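Local coordinates for extracellular solute-binding protein, family 1 (Bifidobacterium longum subsp. infantis ATCC 15697, PDB 3OMB) that probably captures a solute, likely a carbohydrate, outside the cell for import by an ABC transporter, and carries a bound magnesium ion, at residues P40-L45 and A96-N101; K158-T163 and K433-A438; N170-D175 and K321-A326; K214-S219 and A282-K287. One frame throughout, in Å; residues are numbered along the deposited sequence.

Interaction 1: residues P40-L45 and A96-N101; sequences PIVTVL and ADVNLN
Asp97 turns one face of its carboxylate to Thr43, whose backbone N donates to OD2 over 3.2 Å from 50° out of the carboxylate plane. The Asn99 amide offers its oxygen instead, OD1 resting 3.5 Å from CB of Leu45, while ND2 folds back within its own segment to Ala96 O. Asp97 returns the bond: its backbone N donates to Thr43 OG1 over 2.9 Å, nearly straight. A chi1 of 49° puts that hydroxyl between the backbone N and the carbonyl carbon of Thr43, where it can accept the N-H of Asp97. Two opposed bonds thus fasten Asp97, just before the second strand begins. Beyond it the backbones run parallel, with short axes 20° apart. Val98 N donates to Thr43 O (3.0 Å), Leu45 N to Val98 O (2.8 Å) and Leu100 N to Leu45 O (2.8 Å), the alternating pattern of parallel pairing. Val44 and Val98 point the same way from one face of the sheet, CG2 of Val44 lying 3.9 Å from CB of Val98. On the opposite face from the valines, Leu45 CB meets CB of Ala96, in the loop before the strand, at 3.8 Å. Strand 71-78 continues the sheet beyond strand 41-48, and strand 352-356 pairs antiparallel outside strand 98-100, its Ser355 O also accepting from Asn99 ND2. Helix 363-373 covers the valine face through Ala366 and Leu369.

Interaction 2: residues K158-T163 and K433-A438; sequences KAYSGT and KGDTHA
Ala159 and Ala438 bring their backbones closest, with CA atoms 5.8 Å apart, where the 3-10 turn at 158-159 meets the first turn of helix 436-452, whose N-cap is Asp435. Both methyl groups point into the interface, and the CB atoms of Ala159 and Ala438 touch at 3.9 Å. Tyr160 makes the polar link: its OH donates to Asp435 OD2 over 2.8 Å, reaching the carboxylate on the syn side, 24° out of its plane. Ring and carboxylate come from opposite directions with their planes 49° apart. The other carboxylate oxygen looks to the helix, where Ala438 N makes a weak capping bond to Asp435 OD1 (3.2 Å). One aspartate therefore serves both elements, and the tyrosine bond should help fix the rotation of the capping group. Asp435 CG lies anti to its own backbone N, chi1 180°, which puts the carboxylate where OD2 meets Tyr160 OH and OD1 meets Ala438 N. Around the same ring, CD2 of His437 lies at the edge in plane, 3.7 Å from Tyr160 OH, while Ala438 CB sits 3.8 Å from Tyr160 CZ. Farther out, Tyr160 rests on Leu441 one turn along helix 436-452, and His437 stacks on Trp311. Strand 431-433, which leads into the helix, pairs through Lys433 with strand 398-401, and the tyrosine loop joins Ser347 by backbone bonding at Gly162.

Interaction 3: residues N170-D175 and K321-A326; sequences NKAWLD and KDQYIA
Asn170 ND2 donates to Gln323 OE1 across 3.0 Å; the acceptor lies in the asparagine amide plane, although the donor stands 37° above the glutamine carbonyl plane. The same ND2 makes a weak bond to Tyr324 OH at 3.3 Å. Gln323 O receives Ala172 N in its carbonyl plane, on a lone pair (3.1 Å), and Lys171 N weakly. Lys171 CD meets Ile325 CD1 at 3.9 Å. The second shell fixes the amide: Asn170 OD1 takes Trp173 N over 2.9 Å, the N-cap bond of helix 171-177. With CG anti to N (chi1 -167°), the amide reaches two rings: ND2 lies 3.2 Å above one Trp173 face and CG over one Tyr324 face, both offset toward the rim. A water bridges Trp173 NE1 (2.7 Å) and Gln323 OE1, and Tyr324 OH is held more firmly by Thr305 O. This is an N-capped strand-to-helix junction ending inner strand 166-170, where Asn170 and Tyr324 of outermost strand 324-326 form an antiparallel, non-hydrogen-bonded pair. It borders the magnesium site: the Trp173 side chain is about 4 Å from those of ligands Asn201 and Glu208, in a loop whose alternating ligands recall the first part of an EF-hand loop, though the closing glutamate comes earlier.

Interaction 4: residues K214-S219 and A282-K287; sequences KKLEGS and AEWATK
Van der Waals contact comes first from Trp284, with Lys214 O at its ring edge, in plane, and 3.4 Å from CZ3. Leu216 CG also approaches that edge, 4.1 Å from Trp284 CH2. One face of the indole is occupied from its own segment by Ala285 CB, 3.7 Å above the ring plane and over its centre. A chi1 of 73° sets the ring between the backbone N and the carbonyl carbon of Trp284, folding it under the following residue. The second group is carbon against carbonyl oxygen: the Lys215 side chain runs across the turn, CB lying 3.3 Å from Ala285 O and CD close to Lys287 O. Direct hydrogen bonds between the segments are absent, and water supplies the polar link. One water takes Lys215 N (3.0 Å) and donates to Lys287 O (2.7 Å). Another takes Leu216 N (2.8 Å) and donates to Ala285 O (3.0 Å), so two successive backbone N-H groups of the first loop are satisfied through solvent. A third joins Thr286 O to Lys215 NZ, weakly at the lysine end. Several polar ends have their strongest partners outside the two loops. Lys287 NZ forms a salt bridge with Asp295 of helix 289-297, Lys214 NZ bonds Trp223 O, and Trp284 NE1 bonds Ser499 OG of helix 490-500, whose Ala495 and Met498 also touch the indole. The arrangement is a water-mediated loop-to-loop contact at the surface, away from the magnesium site, joining the segment after strand 209-211 to the loop before helix 289-297, against helix 490-500.

In the fold
From the N terminus, interaction 1 closes first, joining strands 41-48 and 98-100 around 50 intervening residues, and it is complete before any other contact opens. The remaining three are nested without crossing. Interaction 2 joins the loop between strands 152-155 and 166-170 to the start of helix 436-452, enclosing interaction 3, which ties strand 324-326 to the start of helix 171-177; interaction 4 lies inside that loop in turn, linking the loops after strand 209-211 and before helix 289-297. Interactions 1 and 3 are on opposite sides of the chain's centre, their centres about 48 Å apart. Interactions 2 and 3 approach most closely, with nearest atoms about 9 Å apart, yet no two of the four contacts touch.

Interaction 1: residues P40-L45 and A96-N101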
loop_
_atom_site.group_PDB
_atom_site.type_symbol
_atom_site.label_atom_id
_atom_site.label_comp_id
_atom_site.label_asym_id
_atom_site.label_seq_id
_atom_site.Cartn_x
_atom_site.Cartn_y
_atom_site.Cartn_z
ATOM N N PRO A 40 -22.330 13.265 -26.533
ATOM C CA PRO A 40 -22.767 12.396 -25.440
ATOM C C PRO A 40 -22.355 12.958 -24.078
ATOM O O PRO A 40 -21.290 13.566 -23.953
ATOM C CB PRO A 40 -22.010 11.091 -25.708
ATOM C CG PRO A 40 -21.605 11.164 -27.148
ATOM C CD PRO A 40 -21.360 12.600 -27.420
ATOM N N ILE A 41 -23.204 12.780 -23.069
ATOM C CA ILE A 41 -22.848 13.171 -21.710
ATOM C C ILE A 41 -22.411 11.917 -20.944
ATOM O O ILE A 41 -23.042 10.855 -21.028
ATOM C CB ILE A 41 -24.001 13.873 -20.985
ATOM C CG1 ILE A 41 -24.365 15.184 -21.693
ATOM C CG2 ILE A 41 -23.638 14.134 -19.523
ATOM C CD1 ILE A 41 -25.709 15.739 -21.291
ATOM N N VAL A 42 -21.304 12.031 -20.233
ATOM C CA VAL A 42 -20.783 10.904 -19.487
ATOM C C VAL A 42 -20.624 11.310 -18.020
ATOM O O VAL A 42 -19.864 12.238 -17.702
ATOM C CB VAL A 42 -19.432 10.421 -20.063
ATOM C CG1 VAL A 42 -18.965 9.132 -19.367
ATOM C CG2 VAL A 42 -19.527 10.199 -21.556
ATOM N N THR A 43 -21.344 10.617 -17.139
ATOM C CA THR A 43 -21.146 10.766 -15.694
ATOM C C THR A 43 -19.954 9.942 -15.250
ATOM O O THR A 43 -19.799 8.789 -15.646
ATOM C CB THR A 43 -22.388 10.342 -14.879
ATOM O OG1 THR A 43 -22.833 9.059 -15.323
ATOM C CG2 THR A 43 -23.525 11.347 -15.062
ATOM N N VAL A 44 -19.098 10.544 -14.441
ATOM C CA VAL A 44 -17.899 9.888 -13.950
ATOM C C VAL A 44 -17.776 10.154 -12.474
ATOM O O VAL A 44 -17.633 11.307 -12.056
ATOM C CB VAL A 44 -16.632 10.428 -14.637
ATOM C CG1 VAL A 44 -15.385 9.681 -14.132
ATOM C CG2 VAL A 44 -16.753 10.308 -16.141
ATOM N N LEU A 45 -17.830 9.093 -11.682
ATOM C CA LEU A 45 -17.532 9.187 -10.261
ATOM C C LEU A 45 -15.996 9.077 -10.107
ATOM O O LEU A 45 -15.381 8.249 -10.758
ATOM C CB LEU A 45 -18.222 8.055 -9.510
ATOM C CG LEU A 45 -17.747 7.970 -8.061
ATOM C CD1 LEU A 45 -18.799 8.523 -7.141
ATOM C CD2 LEU A 45 -17.361 6.543 -7.725
ATOM N N ALA A 96 -22.635 5.868 -11.514
ATOM C CA ALA A 96 -22.125 6.712 -12.591
ATOM C C ALA A 96 -21.736 5.832 -13.780
ATOM O O ALA A 96 -21.446 4.646 -13.604
ATOM C CB ALA A 96 -20.951 7.524 -12.108
ATOM N N ASP A 97 -21.731 6.399 -14.981
ATOM C CA ASP A 97 -21.306 5.658 -16.177
ATOM C C ASP A 97 -19.897 5.082 -16.049
ATOM O O ASP A 97 -19.665 3.919 -16.354
ATOM C CB ASP A 97 -21.347 6.545 -17.425
ATOM C CG ASP A 97 -22.744 7.042 -17.759
ATOM O OD1 ASP A 97 -23.732 6.381 -17.347
ATOM O OD2 ASP A 97 -22.841 8.100 -18.446
ATOM N N VAL A 98 -18.964 5.935 -15.641
ATOM C CA VAL A 98 -17.578 5.564 -15.446
ATOM C C VAL A 98 -17.256 5.821 -13.974
ATOM O O VAL A 98 -17.661 6.839 -13.411
ATOM C CB VAL A 98 -16.632 6.377 -16.373
ATOM C CG1 VAL A 98 -15.127 6.067 -16.086
ATOM C CG2 VAL A 98 -16.978 6.139 -17.852
ATOM N N ASN A 99 -16.532 4.894 -13.355
ATOM C CA ASN A 99 -16.254 4.987 -11.933
ATOM C C ASN A 99 -14.775 4.779 -11.680
ATOM O O ASN A 99 -14.213 3.738 -12.041
ATOM C CB ASN A 99 -17.077 3.956 -11.176
ATOM C CG ASN A 99 -18.551 4.130 -11.394
ATOM O OD1 ASN A 99 -19.189 4.879 -10.684
ATOM N ND2 ASN A 99 -19.095 3.464 -12.404
ATOM N N LEU A 100 -14.158 5.786 -11.064
ATOM C CA LEU A 100 -12.731 5.772 -10.777
ATOM C C LEU A 100 -12.494 5.531 -9.290
ATOM O O LEU A 100 -12.842 6.363 -8.456
ATOM C CB LEU A 100 -12.056 7.080 -11.246
ATOM C CG LEU A 100 -12.363 7.549 -12.679
ATOM C CD1 LEU A 100 -11.519 8.762 -13.032
ATOM C CD2 LEU A 100 -12.168 6.445 -13.732
ATOM N N ASN A 101 -11.899 4.383 -8.977
ATOM C CA ASN A 101 -11.669 3.945 -7.610
ATOM C C ASN A 101 -12.950 3.973 -6.793
ATOM O O ASN A 101 -12.940 4.360 -5.632
ATOM C CB ASN A 101 -10.576 4.768 -6.919
ATOM C CG ASN A 101 -9.182 4.399 -7.387
ATOM O OD1 ASN A 101 -8.744 3.267 -7.227
ATOM N ND2 ASN A 101 -8.472 5.363 -7.945
#

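Interaction 2: residues K158-T163 and K433-A438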
loop_
_atom_site.group_PDB
_atom_site.type_symbol
_atom_site.label_atom_id
_atom_site.label_comp_id
_atom_site.label_asym_id
_atom_site.label_seq_id
_atom_site.Cartn_x
_atom_site.Cartn_y
_atom_site.Cartn_z
ATOM N N LYS A 158 7.087 2.028 -13.049
ATOM C CA LYS A 158 8.132 1.141 -12.579
ATOM C C LYS A 158 8.978 1.763 -11.456
ATOM O O LYS A 158 9.630 1.046 -10.687
ATOM C CB LYS A 158 9.034 0.723 -13.753
ATOM C CG LYS A 158 9.872 1.886 -14.351
ATOM C CD LYS A 158 10.694 1.423 -15.561
ATOM C CE LYS A 158 11.657 2.520 -16.085
ATOM N NZ LYS A 158 10.898 3.641 -16.768
ATOM N N ALA A 159 9.000 3.085 -11.359
ATOM C CA ALA A 159 9.744 3.697 -10.259
ATOM C C ALA A 159 9.157 3.254 -8.916
ATOM O O ALA A 159 9.843 3.269 -7.909
ATOM C CB ALA A 159 9.758 5.223 -10.391
ATOM N N TYR A 160 7.895 2.832 -8.913
ATOM C CA TYR A 160 7.223 2.420 -7.676
ATOM C C TYR A 160 7.124 0.898 -7.554
ATOM O O TYR A 160 6.393 0.387 -6.714
ATOM C CB TYR A 160 5.824 3.041 -7.594
ATOM C CG TYR A 160 5.820 4.540 -7.375
ATOM C CD1 TYR A 160 5.797 5.063 -6.088
ATOM C CD2 TYR A 160 5.844 5.426 -8.448
ATOM C CE1 TYR A 160 5.797 6.413 -5.865
ATOM C CE2 TYR A 160 5.850 6.803 -8.235
ATOM C CZ TYR A 160 5.817 7.282 -6.928
ATOM O OH TYR A 160 5.799 8.633 -6.663
ATOM N N SER A 161 7.887 0.172 -8.366
ATOM C CA SER A 161 7.740 -1.283 -8.400
ATOM C C SER A 161 8.174 -1.993 -7.095
ATOM O O SER A 161 7.689 -3.087 -6.809
ATOM C CB SER A 161 8.477 -1.883 -9.610
ATOM O OG SER A 161 9.871 -1.782 -9.382
ATOM N N GLY A 162 9.068 -1.384 -6.314
ATOM C CA GLY A 162 9.502 -1.996 -5.054
ATOM C C GLY A 162 8.530 -1.811 -3.877
ATOM O O GLY A 162 7.441 -1.227 -4.009
ATOM N N THR A 163 8.916 -2.315 -2.716
ATOM C CA THR A 163 8.036 -2.238 -1.550
ATOM C C THR A 163 7.970 -0.848 -0.958
ATOM O O THR A 163 8.889 -0.084 -1.102
ATOM C CB THR A 163 8.410 -3.254 -0.448
ATOM O OG1 THR A 163 7.517 -3.086 0.659
ATOM C CG2 THR A 163 9.856 -3.074 0.043
ATOM N N LYS A 433 11.493 12.908 -14.456
ATOM C CA LYS A 433 12.513 13.540 -13.616
ATOM C C LYS A 433 11.861 14.416 -12.525
ATOM O O LYS A 433 10.923 15.150 -12.797
ATOM C CB LYS A 433 13.446 14.364 -14.513
ATOM C CG LYS A 433 14.441 15.256 -13.801
ATOM C CD LYS A 433 15.313 16.036 -14.804
ATOM C CE LYS A 433 16.378 16.872 -14.083
ATOM N NZ LYS A 433 16.886 18.006 -14.927
ATOM N N GLY A 434 12.345 14.313 -11.291
ATOM C CA GLY A 434 11.906 15.184 -10.195
ATOM C C GLY A 434 10.722 14.726 -9.359
ATOM O O GLY A 434 10.202 15.518 -8.571
ATOM N N ASP A 435 10.253 13.485 -9.532
ATOM C CA ASP A 435 9.247 12.925 -8.611
ATOM C C ASP A 435 10.021 12.491 -7.366
ATOM O O ASP A 435 10.523 11.374 -7.304
ATOM C CB ASP A 435 8.485 11.745 -9.243
ATOM C CG ASP A 435 7.409 11.118 -8.287
ATOM O OD1 ASP A 435 7.363 11.473 -7.080
ATOM O OD2 ASP A 435 6.611 10.246 -8.741
ATOM N N THR A 436 10.152 13.384 -6.388
ATOM C CA THR A 436 11.006 13.113 -5.223
ATOM C C THR A 436 10.531 11.887 -4.434
ATOM O O THR A 436 11.354 11.144 -3.887
ATOM C CB THR A 436 11.060 14.304 -4.268
ATOM O OG1 THR A 436 9.733 14.566 -3.770
ATOM C CG2 THR A 436 11.617 15.537 -4.986
ATOM N N HIS A 437 9.210 11.699 -4.380
ATOM C CA HIS A 437 8.583 10.570 -3.709
ATOM C C HIS A 437 9.063 9.239 -4.364
ATOM O O HIS A 437 9.308 8.251 -3.677
ATOM C CB HIS A 437 7.054 10.758 -3.761
ATOM C CG HIS A 437 6.280 9.886 -2.810
ATOM N ND1 HIS A 437 6.457 9.922 -1.440
ATOM C CD2 HIS A 437 5.278 8.996 -3.031
ATOM C CE1 HIS A 437 5.622 9.072 -0.864
ATOM N NE2 HIS A 437 4.895 8.496 -1.806
ATOM N N ALA A 438 9.254 9.252 -5.685
ATOM C CA ALA A 438 9.759 8.094 -6.424
ATOM C C ALA A 438 11.272 7.952 -6.270
ATOM O O ALA A 438 11.760 6.864 -5.971
ATOM C CB ALA A 438 9.392 8.205 -7.902
#

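Interaction 3: residues N170-D175 and K321-A326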
loop_
_atom_site.group_PDB
_atom_site.type_symbol
_atom_site.label_atom_id
_atom_site.label_comp_id
_atom_site.label_asym_id
_atom_site.label_seq_id
_atom_site.Cartn_x
_atom_site.Cartn_y
_atom_site.Cartn_z
ATOM N N ASN A 170 19.356 5.697 12.270
ATOM C CA ASN A 170 20.200 6.865 12.350
ATOM C C ASN A 170 21.662 6.443 12.237
ATOM O O ASN A 170 22.278 6.051 13.221
ATOM C CB ASN A 170 19.946 7.686 13.620
ATOM C CG ASN A 170 20.599 9.078 13.566
ATOM O OD1 ASN A 170 21.718 9.230 13.113
ATOM N ND2 ASN A 170 19.885 10.086 14.034
ATOM N N LYS A 171 22.178 6.550 11.015
ATOM C CA LYS A 171 23.555 6.257 10.646
ATOM C C LYS A 171 24.587 7.225 11.283
ATOM O O LYS A 171 25.676 6.811 11.655
ATOM C CB LYS A 171 23.618 6.284 9.111
ATOM C CG LYS A 171 24.963 6.054 8.440
ATOM C CD LYS A 171 25.587 4.715 8.753
ATOM C CE LYS A 171 26.869 4.565 7.908
ATOM N NZ LYS A 171 27.534 3.316 8.251
ATOM N N ALA A 172 24.241 8.500 11.452
ATOM C CA ALA A 172 25.134 9.419 12.180
ATOM C C ALA A 172 25.343 8.979 13.613
ATOM O O ALA A 172 26.442 9.115 14.137
ATOM C CB ALA A 172 24.621 10.881 12.138
ATOM N N TRP A 173 24.289 8.453 14.249
ATOM C CA TRP A 173 24.394 7.974 15.628
ATOM C C TRP A 173 25.300 6.768 15.674
ATOM O O TRP A 173 26.092 6.639 16.594
ATOM C CB TRP A 173 23.036 7.583 16.203
ATOM C CG TRP A 173 22.143 8.738 16.595
ATOM C CD1 TRP A 173 22.367 10.075 16.384
ATOM C CD2 TRP A 173 20.877 8.636 17.239
ATOM N NE1 TRP A 173 21.324 10.807 16.878
ATOM C CE2 TRP A 173 20.390 9.951 17.409
ATOM C CE3 TRP A 173 20.105 7.553 17.703
ATOM C CZ2 TRP A 173 19.155 10.221 18.020
ATOM C CZ3 TRP A 173 18.886 7.810 18.309
ATOM C CH2 TRP A 173 18.412 9.140 18.458
ATOM N N LEU A 174 25.148 5.863 14.708
ATOM C CA LEU A 174 26.021 4.690 14.648
ATOM C C LEU A 174 27.489 5.128 14.523
ATOM O O LEU A 174 28.357 4.685 15.309
ATOM C CB LEU A 174 25.634 3.775 13.497
ATOM C CG LEU A 174 24.287 3.042 13.560
ATOM C CD1 LEU A 174 23.960 2.452 12.174
ATOM C CD2 LEU A 174 24.289 1.923 14.656
ATOM N N ASP A 175 27.755 6.020 13.567
ATOM C CA ASP A 175 29.109 6.571 13.355
ATOM C C ASP A 175 29.666 7.226 14.608
ATOM O O ASP A 175 30.739 6.864 15.069
ATOM C CB ASP A 175 29.132 7.548 12.170
ATOM C CG ASP A 175 29.067 6.828 10.828
ATOM O OD1 ASP A 175 29.136 5.576 10.836
ATOM O OD2 ASP A 175 28.948 7.488 9.768
ATOM N N LYS A 321 16.923 14.305 7.577
ATOM C CA LYS A 321 17.117 13.140 6.684
ATOM C C LYS A 321 18.556 12.657 6.442
ATOM O O LYS A 321 18.765 11.462 6.246
ATOM C CB LYS A 321 16.375 13.305 5.346
ATOM C CG LYS A 321 16.890 14.434 4.441
ATOM C CD LYS A 321 15.980 14.606 3.215
ATOM C CE LYS A 321 16.170 15.970 2.522
ATOM N NZ LYS A 321 17.588 16.171 2.102
ATOM N N ASP A 322 19.541 13.562 6.448
ATOM C CA ASP A 322 20.918 13.155 6.116
ATOM C C ASP A 322 21.563 12.269 7.166
ATOM O O ASP A 322 22.555 11.612 6.895
ATOM C CB ASP A 322 21.814 14.365 5.839
ATOM C CG ASP A 322 21.278 15.239 4.719
ATOM O OD1 ASP A 322 20.657 14.719 3.750
ATOM O OD2 ASP A 322 21.462 16.468 4.820
ATOM N N GLN A 323 20.991 12.248 8.362
ATOM C CA GLN A 323 21.451 11.351 9.435
ATOM C C GLN A 323 21.010 9.885 9.241
ATOM O O GLN A 323 21.564 8.975 9.881
ATOM C CB GLN A 323 20.934 11.857 10.780
ATOM C CG GLN A 323 21.633 13.115 11.236
ATOM C CD GLN A 323 21.201 13.552 12.598
ATOM O OE1 GLN A 323 21.196 12.776 13.546
ATOM N NE2 GLN A 323 20.858 14.825 12.717
ATOM N N TYR A 324 20.046 9.661 8.351
ATOM C CA TYR A 324 19.337 8.377 8.302
ATOM C C TYR A 324 19.571 7.620 7.008
ATOM O O TYR A 324 19.684 8.245 5.957
ATOM C CB TYR A 324 17.820 8.607 8.488
ATOM C CG TYR A 324 17.476 9.036 9.888
ATOM C CD1 TYR A 324 17.511 10.386 10.255
ATOM C CD2 TYR A 324 17.145 8.076 10.865
ATOM C CE1 TYR A 324 17.218 10.782 11.578
ATOM C CE2 TYR A 324 16.858 8.446 12.163
ATOM C CZ TYR A 324 16.886 9.795 12.520
ATOM O OH TYR A 324 16.579 10.152 13.808
ATOM N N ILE A 325 19.617 6.284 7.094
ATOM C CA ILE A 325 19.654 5.405 5.914
ATOM C C ILE A 325 18.657 4.269 6.092
ATOM O O ILE A 325 18.223 3.990 7.212
ATOM C CB ILE A 325 21.068 4.777 5.654
ATOM C CG1 ILE A 325 21.481 3.808 6.789
ATOM C CG2 ILE A 325 22.137 5.878 5.369
ATOM C CD1 ILE A 325 22.864 3.097 6.548
ATOM N N ALA A 326 18.310 3.593 5.000
ATOM C CA ALA A 326 17.600 2.320 5.112
ATOM C C ALA A 326 18.616 1.215 5.386
ATOM O O ALA A 326 19.717 1.272 4.864
ATOM C CB ALA A 326 16.783 2.033 3.840
HETATM O O HOH W 1 21.778 13.316 16.015
#

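Interaction 4: residues K214-S219 and A282-K287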
loop_
_atom_site.group_PDB
_atom_site.type_symbol
_atom_site.label_atom_id
_atom_site.label_comp_id
_atom_site.label_asym_id
_atom_site.label_seq_id
_atom_site.Cartn_x
_atom_site.Cartn_y
_atom_site.Cartn_z
ATOM N N LYS A 214 4.734 1.857 15.633
ATOM C CA LYS A 214 3.335 2.223 15.511
ATOM C C LYS A 214 2.426 1.346 16.372
ATOM O O LYS A 214 2.683 0.140 16.547
ATOM C CB LYS A 214 2.882 2.096 14.044
ATOM C CG LYS A 214 3.407 3.201 13.140
ATOM C CD LYS A 214 3.037 3.049 11.642
ATOM C CE LYS A 214 1.535 3.230 11.367
ATOM N NZ LYS A 214 1.157 3.153 9.876
ATOM N N LYS A 215 1.350 1.943 16.890
ATOM C CA LYS A 215 0.343 1.170 17.595
ATOM C C LYS A 215 -0.303 0.200 16.612
ATOM O O LYS A 215 -0.265 0.416 15.402
ATOM C CB LYS A 215 -0.700 2.073 18.277
ATOM C CG LYS A 215 -1.725 2.770 17.362
ATOM C CD LYS A 215 -2.760 3.450 18.262
ATOM C CE LYS A 215 -4.007 3.898 17.524
ATOM N NZ LYS A 215 -3.773 5.172 16.779
ATOM N N LEU A 216 -0.843 -0.890 17.136
ATOM C CA LEU A 216 -1.550 -1.866 16.300
ATOM C C LEU A 216 -2.958 -1.346 15.990
ATOM O O LEU A 216 -3.567 -0.684 16.820
ATOM C CB LEU A 216 -1.619 -3.206 17.021
ATOM C CG LEU A 216 -0.290 -3.861 17.384
ATOM C CD1 LEU A 216 -0.529 -5.309 17.817
ATOM C CD2 LEU A 216 0.747 -3.839 16.228
ATOM N N GLU A 217 -3.443 -1.590 14.775
ATOM C CA GLU A 217 -4.851 -1.358 14.437
ATOM C C GLU A 217 -5.637 -2.627 14.708
ATOM O O GLU A 217 -5.103 -3.740 14.565
ATOM C CB GLU A 217 -4.999 -0.975 12.964
ATOM C CG GLU A 217 -4.678 0.493 12.697
ATOM C CD GLU A 217 -5.783 1.416 13.186
ATOM O OE1 GLU A 217 -6.878 0.923 13.563
ATOM O OE2 GLU A 217 -5.563 2.638 13.174
ATOM N N GLY A 218 -6.907 -2.454 15.071
ATOM C CA GLY A 218 -7.760 -3.567 15.508
ATOM C C GLY A 218 -7.971 -4.653 14.468
ATOM O O GLY A 218 -7.965 -5.843 14.810
ATOM N N SER A 219 -8.157 -4.256 13.205
ATOM C CA SER A 219 -8.602 -5.195 12.166
ATOM C C SER A 219 -7.601 -5.619 11.049
ATOM O O SER A 219 -7.965 -6.427 10.167
ATOM C CB SER A 219 -9.892 -4.666 11.536
ATOM O OG SER A 219 -9.624 -3.407 10.937
ATOM N N ALA A 282 7.144 3.207 26.421
ATOM C CA ALA A 282 6.179 2.483 27.227
ATOM C C ALA A 282 4.746 2.618 26.669
ATOM O O ALA A 282 3.997 1.637 26.635
ATOM C CB ALA A 282 6.250 2.979 28.687
ATOM N N GLU A 283 4.436 3.813 26.175
ATOM C CA GLU A 283 3.096 4.174 25.746
ATOM C C GLU A 283 2.863 3.990 24.230
ATOM O O GLU A 283 1.923 4.565 23.676
ATOM C CB GLU A 283 2.834 5.632 26.149
ATOM C CG GLU A 283 3.564 6.673 25.279
ATOM C CD GLU A 283 5.010 6.985 25.703
ATOM O OE1 GLU A 283 5.557 6.327 26.625
ATOM O OE2 GLU A 283 5.597 7.909 25.079
ATOM N N TRP A 284 3.704 3.179 23.576
ATOM C CA TRP A 284 3.632 2.963 22.116
ATOM C C TRP A 284 2.241 2.480 21.649
ATOM O O TRP A 284 1.764 2.868 20.563
ATOM C CB TRP A 284 4.705 1.943 21.657
ATOM C CG TRP A 284 4.348 0.546 22.061
ATOM C CD1 TRP A 284 4.589 -0.051 23.279
ATOM C CD2 TRP A 284 3.624 -0.417 21.272
ATOM N NE1 TRP A 284 4.062 -1.330 23.280
ATOM C CE2 TRP A 284 3.461 -1.574 22.068
ATOM C CE3 TRP A 284 3.108 -0.411 19.963
ATOM C CZ2 TRP A 284 2.801 -2.728 21.595
ATOM C CZ3 TRP A 284 2.431 -1.560 19.489
ATOM C CH2 TRP A 284 2.297 -2.697 20.298
ATOM N N ALA A 285 1.593 1.652 22.475
ATOM C CA ALA A 285 0.392 0.925 22.050
ATOM C C ALA A 285 -0.822 1.814 21.947
ATOM O O ALA A 285 -1.803 1.435 21.314
ATOM C CB ALA A 285 0.092 -0.272 22.964
ATOM N N THR A 286 -0.754 2.994 22.554
ATOM C CA THR A 286 -1.923 3.874 22.599
ATOM C C THR A 286 -1.651 5.212 21.910
ATOM O O THR A 286 -2.519 6.085 21.869
ATOM C CB THR A 286 -2.448 4.091 24.054
ATOM O OG1 THR A 286 -1.411 4.667 24.864
ATOM C CG2 THR A 286 -2.906 2.768 24.679
ATOM N N LYS A 287 -0.461 5.347 21.340
ATOM C CA LYS A 287 -0.036 6.621 20.788
ATOM C C LYS A 287 -0.619 6.817 19.397
ATOM O O LYS A 287 -0.492 5.950 18.531
ATOM C CB LYS A 287 1.479 6.723 20.746
ATOM C CG LYS A 287 1.965 8.069 20.212
ATOM C CD LYS A 287 3.484 8.144 20.209
ATOM C CE LYS A 287 4.066 8.299 21.610
ATOM N NZ LYS A 287 5.538 7.985 21.556
HETATM O O HOH W 2 1.343 4.933 16.910
HETATM O O HOH W 3 -4.169 6.446 19.784
HETATM O O HOH W 4 -1.710 -1.174 19.819
#